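Local coordinates for ribonucleoside-diphosphate reductase subunit beta (Clostridium botulinum, PDB 6ZJK), which carries the diiron centre of a class I ribonucleotide reductase and probably, with its catalytic partner subunit, turns ribonucleoside diphosphates into deoxyribonucleoside diphosphates, at residues Y56-A59 with S60-R64; Y87-D90 with G91-N94. All coordinates share one frame; numbering follows the deposited sequence.

Interaction 1: residues Y56-A59 with S60-R64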
ATOM      1  N   TYR A  56      -6.334 -12.594  14.897  1.00 41.26           N
ATOM      2  CA  TYR A  56      -7.631 -12.365  14.245  1.00 44.26           C
ATOM      3  C   TYR A  56      -7.744 -13.305  13.051  1.00 42.68           C
ATOM      4  O   TYR A  56      -7.297 -13.000  11.939  1.00 40.11           O
ATOM      5  CB  TYR A  56      -7.793 -10.895  13.854  1.00 41.71           C
ATOM      6  CG  TYR A  56      -7.630  -9.997  15.056  1.00 43.19           C
ATOM      7  CD1 TYR A  56      -8.546 -10.041  16.092  1.00 38.53           C
ATOM      8  CD2 TYR A  56      -6.520  -9.171  15.191  1.00 40.75           C
ATOM      9  CE1 TYR A  56      -8.396  -9.265  17.210  1.00 38.13           C
ATOM     10  CE2 TYR A  56      -6.350  -8.393  16.316  1.00 42.66           C
ATOM     11  CZ  TYR A  56      -7.292  -8.449  17.326  1.00 44.16           C
ATOM     12  OH  TYR A  56      -7.144  -7.676  18.460  1.00 47.71           O
ATOM     13  N   SER A  57      -8.415 -14.425  13.290  1.00 39.26           N
ATOM     14  CA  SER A  57      -8.468 -15.465  12.268  1.00 48.14           C
ATOM     15  C   SER A  57      -9.196 -14.984  11.009  1.00 43.07           C
ATOM     16  O   SER A  57      -8.819 -15.348   9.886  1.00 45.38           O
ATOM     17  CB  SER A  57      -9.141 -16.704  12.874  1.00 53.14           C
ATOM     18  OG  SER A  57      -8.678 -17.911  12.300  1.00 63.30           O
ATOM     19  N   TRP A  58     -10.140 -14.043  11.119  1.00 39.57           N
ATOM     20  CA  TRP A  58     -10.824 -13.546   9.932  1.00 39.86           C
ATOM     21  C   TRP A  58      -9.883 -12.839   8.963  1.00 43.47           C
ATOM     22  O   TRP A  58     -10.227 -12.702   7.786  1.00 40.09           O
ATOM     23  CB  TRP A  58     -11.982 -12.625  10.333  1.00 43.17           C
ATOM     24  CG  TRP A  58     -11.642 -11.575  11.348  1.00 40.26           C
ATOM     25  CD1 TRP A  58     -11.886 -11.621  12.715  1.00 38.07           C
ATOM     26  CD2 TRP A  58     -11.029 -10.312  11.091  1.00 39.65           C
ATOM     27  NE1 TRP A  58     -11.436 -10.458  13.304  1.00 39.61           N
ATOM     28  CE2 TRP A  58     -10.907  -9.642  12.330  1.00 39.01           C
ATOM     29  CE3 TRP A  58     -10.572  -9.673   9.929  1.00 38.46           C
ATOM     30  CZ2 TRP A  58     -10.348  -8.366  12.428  1.00 41.59           C
ATOM     31  CZ3 TRP A  58     -10.010  -8.414  10.035  1.00 37.95           C
ATOM     32  CH2 TRP A  58      -9.907  -7.771  11.259  1.00 41.42           C
ATOM     33  N   ALA A  59      -8.738 -12.386   9.421  1.00 41.52           N
ATOM     34  CA  ALA A  59      -7.758 -11.738   8.574  1.00 40.28           C
ATOM     35  C   ALA A  59      -7.299 -12.594   7.412  1.00 45.42           C
ATOM     36  O   ALA A  59      -7.134 -12.127   6.341  1.00 42.49           O
ATOM     37  CB  ALA A  59      -6.596 -11.295   9.381  1.00 40.07           C
ATOM     38  N   SER A  60      -7.143 -13.867   7.623  1.00 36.75           N
ATOM     39  CA  SER A  60      -6.706 -14.757   6.595  1.00 42.50           C
ATOM     40  C   SER A  60      -7.562 -14.795   5.393  1.00 42.86           C
ATOM     41  O   SER A  60      -7.071 -14.706   4.325  1.00 42.53           O
ATOM     42  CB  SER A  60      -6.552 -16.174   7.127  1.00 44.94           C
ATOM     43  OG  SER A  60      -5.745 -16.184   8.243  1.00 44.03           O
ATOM     44  N   ASP A  61      -8.853 -14.985   5.560  1.00 42.45           N
ATOM     45  CA  ASP A  61      -9.719 -15.015   4.415  1.00 47.47           C
ATOM     46  C   ASP A  61      -9.829 -13.673   3.702  1.00 38.86           C
ATOM     47  O   ASP A  61      -9.962 -13.654   2.561  1.00 39.08           O
ATOM     48  CB  ASP A  61     -11.082 -15.543   4.767  1.00 48.16           C
ATOM     49  CG  ASP A  61     -11.016 -16.891   5.385  1.00 63.88           C
ATOM     50  OD1 ASP A  61     -10.840 -17.823   4.630  1.00 69.89           O
ATOM     51  OD2 ASP A  61     -11.088 -17.007   6.623  1.00 60.99           O
ATOM     52  N   PHE A  62      -9.738 -12.585   4.429  1.00 39.21           N
ATOM     53  CA  PHE A  62      -9.808 -11.281   3.842  1.00 41.45           C
ATOM     54  C   PHE A  62      -8.602 -11.059   2.919  1.00 43.94           C
ATOM     55  O   PHE A  62      -8.751 -10.489   1.891  1.00 39.73           O
ATOM     56  CB  PHE A  62      -9.907 -10.158   4.863  1.00 41.85           C
ATOM     57  CG  PHE A  62     -11.228 -10.075   5.582  1.00 46.77           C
ATOM     58  CD1 PHE A  62     -12.147 -11.062   5.504  1.00 46.36           C
ATOM     59  CD2 PHE A  62     -11.500  -9.027   6.358  1.00 43.62           C
ATOM     60  CE1 PHE A  62     -13.334 -10.962   6.179  1.00 52.38           C
ATOM     61  CE2 PHE A  62     -12.652  -8.912   7.031  1.00 46.50           C
ATOM     62  CZ  PHE A  62     -13.575  -9.883   6.957  1.00 48.13           C
ATOM     63  N   TYR A  63      -7.424 -11.547   3.293  1.00 39.32           N
ATOM     64  CA  TYR A  63      -6.236 -11.434   2.489  1.00 38.76           C
ATOM     65  C   TYR A  63      -6.491 -12.134   1.209  1.00 40.78           C
ATOM     66  O   TYR A  63      -6.305 -11.598   0.180  1.00 39.42           O
ATOM     67  CB  TYR A  63      -5.043 -12.045   3.203  1.00 37.15           C
ATOM     68  CG  TYR A  63      -3.764 -12.032   2.449  1.00 40.35           C
ATOM     69  CD1 TYR A  63      -3.432 -13.033   1.627  1.00 41.03           C
ATOM     70  CD2 TYR A  63      -2.894 -11.024   2.594  1.00 41.17           C
ATOM     71  CE1 TYR A  63      -2.253 -13.027   0.957  1.00 45.92           C
ATOM     72  CE2 TYR A  63      -1.730 -10.999   1.923  1.00 39.13           C
ATOM     73  CZ  TYR A  63      -1.430 -12.005   1.103  1.00 44.64           C
ATOM     74  OH  TYR A  63      -0.315 -11.995   0.462  1.00 39.16           O
ATOM     75  N   ARG A  64      -6.985 -13.330   1.267  1.00 38.52           N
ATOM     76  CA  ARG A  64      -7.204 -14.101   0.085  1.00 42.26           C
ATOM     77  C   ARG A  64      -8.170 -13.480  -0.885  1.00 41.59           C
ATOM     78  O   ARG A  64      -7.903 -13.388  -2.037  1.00 40.84           O
ATOM     79  CB  ARG A  64      -7.623 -15.486   0.495  1.00 45.09           C
ATOM     80  CG  ARG A  64      -7.857 -16.484  -0.583  1.00 50.13           C
ATOM     81  CD  ARG A  64      -8.216 -17.818   0.030  1.00 50.40           C
ATOM     82  NE  ARG A  64      -7.047 -18.652   0.222  1.00 65.09           N
ATOM     83  CZ  ARG A  64      -6.512 -18.975   1.391  1.00 67.29           C
ATOM     84  NH1 ARG A  64      -7.039 -18.575   2.519  1.00 66.26           N
ATOM     85  NH2 ARG A  64      -5.439 -19.741   1.432  1.00 71.07           N
TER
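Trp58 and Phe62, one turn apart on the same helix, bring their rings together along its flank. The six-membered ring of the indole leads: its CE3 comes to 3.6 Å from Phe62 CE2, and the two planes are inclined at 48° with ring centroids 5.4 Å apart, an oblique meeting. Trp58 reaches this place because CG sits between the backbone N and the carbonyl carbon (chi1 48°), while the CB of Tyr56 lies over one face of the indole, offset toward the rim. The carbonyl O of Trp58 stands over one face of the Phe62 ring, 3.4 Å from CD1, and also takes a weak hydrogen bond from Phe62 N. This is the opening of helix 58-68 in the mainly helical R2 fold, where the main-chain pattern changes: Ser60 N bonds Ser57 O three residues back, at 3.2 Å, whereas Tyr63 N to Ala59 O, at 3.1 Å, is a regular i to i+4 bond. Ala59, buried, turns its small CB away from Phe62 and against Glu125 and Leu129 of helix 124-151, where a methyl suits close approach between helices. The aromatic pair faces helix 225-255 instead: Phe62 rests on Val243 and Asn247, and Trp58 NE1 donates to Glu251, a polar anchor that suits an indole at a partly exposed site. Tyr63 carries the helix to the dimer interface, its hydroxyl hydrogen-bonded to Gln142 of the second subunit.

Interaction 2: residues Y87-D90 with G91-N94; sequences YLTD and GERN
Thr89 and Glu92 exchange two hydrogen bonds, each using one side chain and one backbone N-H, and so close a capping box at the start of helix 90-118. Glu92 N donates to Thr89 OG1 at 2.7 Å with an N-H...O angle of 162°; in return Thr89 N gives to Glu92 OE1 at 2.9 Å, meeting the oxygen from above the carboxylate plane. Threonine suits the N-cap because its hydroxyl, placed between the backbone N and the carbonyl carbon (chi1 79°), points to a first-turn N-H that has no preceding helical carbonyl. Glutamate has the reach for the return bond: its chain is extended beyond CG, and its negative charge would also be favoured near the helix N-terminus.

Main-chain bonds then carry the helix onward, Arg93 N to Thr89 O at 3.0 Å and Asn94 N to Asp90 O at 2.9 Å.

Van der Waals contacts close round the box. The methyl CG2 of Thr89 lies 3.3 Å from Glu92 OE1, and Leu88 lays CD2 against the same oxygen, 3.5 Å away, while its CB meets Arg93 CG more loosely.

Outward, Glu92 OE2 forms a salt bridge with Lys223, in the loop between helices 190-220 and 225-255, and Arg93 NE pairs with Asp97 one turn along helix 90-118, whereas Asn94 ND2 reaches the carbonyl of Val286 near the end of helix 262-287 in a weak hydrogen bond.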
ATOM      1  N   TYR A  87     -22.920  13.274 -26.428  1.00 48.62           N
ATOM      2  CA  TYR A  87     -24.359  13.430 -26.538  1.00 51.08           C
ATOM      3  C   TYR A  87     -25.067  13.356 -25.191  1.00 52.90           C
ATOM      4  O   TYR A  87     -26.300  13.391 -25.158  1.00 53.17           O
ATOM      5  CB  TYR A  87     -24.923  12.388 -27.504  1.00 51.13           C
ATOM      6  CG  TYR A  87     -24.468  12.590 -28.927  1.00 63.14           C
ATOM      7  CD1 TYR A  87     -23.940  11.534 -29.664  1.00 69.14           C
ATOM      8  CD2 TYR A  87     -24.566  13.829 -29.543  1.00 65.81           C
ATOM      9  CE1 TYR A  87     -23.527  11.705 -30.959  1.00 71.14           C
ATOM     10  CE2 TYR A  87     -24.149  14.006 -30.855  1.00 70.53           C
ATOM     11  CZ  TYR A  87     -23.627  12.938 -31.551  1.00 75.12           C
ATOM     12  OH  TYR A  87     -23.204  13.085 -32.850  1.00 75.45           O
ATOM     13  N   LEU A  88     -24.320  13.331 -24.085  1.00 53.09           N
ATOM     14  CA  LEU A  88     -24.924  13.552 -22.777  1.00 53.58           C
ATOM     15  C   LEU A  88     -25.562  14.937 -22.711  1.00 46.99           C
ATOM     16  O   LEU A  88     -25.049  15.901 -23.292  1.00 44.00           O
ATOM     17  CB  LEU A  88     -23.874  13.411 -21.675  1.00 50.22           C
ATOM     18  CG  LEU A  88     -23.165  12.069 -21.513  1.00 46.26           C
ATOM     19  CD1 LEU A  88     -22.186  12.178 -20.387  1.00 42.97           C
ATOM     20  CD2 LEU A  88     -24.180  10.960 -21.257  1.00 46.81           C
ATOM     21  N   THR A  89     -26.705  15.024 -22.027  1.00 45.36           N
ATOM     22  CA  THR A  89     -27.414  16.272 -21.778  1.00 46.42           C
ATOM     23  C   THR A  89     -26.546  17.189 -20.922  1.00 48.00           C
ATOM     24  O   THR A  89     -25.560  16.761 -20.319  1.00 46.29           O
ATOM     25  CB  THR A  89     -28.745  16.024 -21.049  1.00 49.57           C
ATOM     26  OG1 THR A  89     -28.485  15.824 -19.653  1.00 51.00           O
ATOM     27  CG2 THR A  89     -29.439  14.786 -21.580  1.00 50.69           C
ATOM     28  N   ASP A  90     -26.885  18.482 -20.889  1.00 41.53           N
ATOM     29  CA  ASP A  90     -26.197  19.379 -19.968  1.00 41.21           C
ATOM     30  C   ASP A  90     -26.407  18.943 -18.522  1.00 46.24           C
ATOM     31  O   ASP A  90     -25.493  19.042 -17.695  1.00 46.10           O
ATOM     32  CB  ASP A  90     -26.664  20.825 -20.152  1.00 43.62           C
ATOM     33  CG  ASP A  90     -26.270  21.409 -21.515  1.00 54.68           C
ATOM     34  OD1 ASP A  90     -25.309  20.915 -22.132  1.00 54.77           O
ATOM     35  OD2 ASP A  90     -26.868  22.419 -21.931  1.00 57.32           O
ATOM     36  N   GLY A  91     -27.612  18.465 -18.194  1.00 47.58           N
ATOM     37  CA  GLY A  91     -27.872  18.015 -16.834  1.00 42.99           C
ATOM     38  C   GLY A  91     -27.096  16.760 -16.467  1.00 48.26           C
ATOM     39  O   GLY A  91     -26.636  16.614 -15.326  1.00 39.09           O
ATOM     40  N   GLU A  92     -26.937  15.841 -17.423  1.00 41.31           N
ATOM     41  CA  GLU A  92     -26.129  14.654 -17.158  1.00 43.79           C
ATOM     42  C   GLU A  92     -24.661  15.014 -16.972  1.00 44.23           C
ATOM     43  O   GLU A  92     -24.012  14.498 -16.050  1.00 41.21           O
ATOM     44  CB  GLU A  92     -26.296  13.633 -18.286  1.00 44.22           C
ATOM     45  CG  GLU A  92     -27.651  12.926 -18.304  1.00 52.56           C
ATOM     46  CD  GLU A  92     -27.927  12.201 -19.621  1.00 57.02           C
ATOM     47  OE1 GLU A  92     -27.258  12.523 -20.633  1.00 55.30           O
ATOM     48  OE2 GLU A  92     -28.818  11.319 -19.645  1.00 53.24           O
ATOM     49  N   ARG A  93     -24.121  15.904 -17.830  1.00 40.82           N
ATOM     50  CA  ARG A  93     -22.722  16.318 -17.693  1.00 40.43           C
ATOM     51  C   ARG A  93     -22.485  17.056 -16.383  1.00 44.09           C
ATOM     52  O   ARG A  93     -21.475  16.825 -15.707  1.00 38.22           O
ATOM     53  CB  ARG A  93     -22.294  17.214 -18.861  1.00 41.73           C
ATOM     54  CG  ARG A  93     -21.735  16.533 -20.105  1.00 45.17           C
ATOM     55  CD  ARG A  93     -20.375  15.854 -19.790  1.00 41.66           C
ATOM     56  NE  ARG A  93     -19.375  16.820 -19.334  1.00 39.73           N
ATOM     57  CZ  ARG A  93     -18.684  17.642 -20.120  1.00 44.10           C
ATOM     58  NH1 ARG A  93     -18.875  17.645 -21.438  1.00 39.63           N
ATOM     59  NH2 ARG A  93     -17.820  18.488 -19.574  1.00 40.63           N
ATOM     60  N   ASN A  94     -23.404  17.948 -16.005  1.00 40.70           N
ATOM     61  CA  ASN A  94     -23.275  18.642 -14.729  1.00 40.55           C
ATOM     62  C   ASN A  94     -23.145  17.650 -13.584  1.00 44.49           C
ATOM     63  O   ASN A  94     -22.251  17.774 -12.735  1.00 43.61           O
ATOM     64  CB  ASN A  94     -24.492  19.555 -14.509  1.00 45.10           C
ATOM     65  CG  ASN A  94     -24.523  20.166 -13.120  1.00 45.10           C
ATOM     66  OD1 ASN A  94     -23.862  21.163 -12.866  1.00 49.92           O
ATOM     67  ND2 ASN A  94     -25.312  19.577 -12.218  1.00 46.48           N
TER

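In the fold
Both interactions lie at the beginning of a helix, but on opposite sides of the chain's centre, with nearest atoms about 34 Å apart and no helix in common. Interaction 1 is partly buried: helices 124-151 and 225-255, which supply iron ligands such as Glu137 and His241, flank it, and the second subunit reaches its far end. Its side-chain chemistry is accordingly mostly aromatic and apolar. Interaction 2 is a surface contact that no other chain of the assembly touches, and there polar and charged groups do the work, with reciprocal capping bonds starting the helix. The helix it starts, 90-118, also contributes the iron ligand Asp107, farther along.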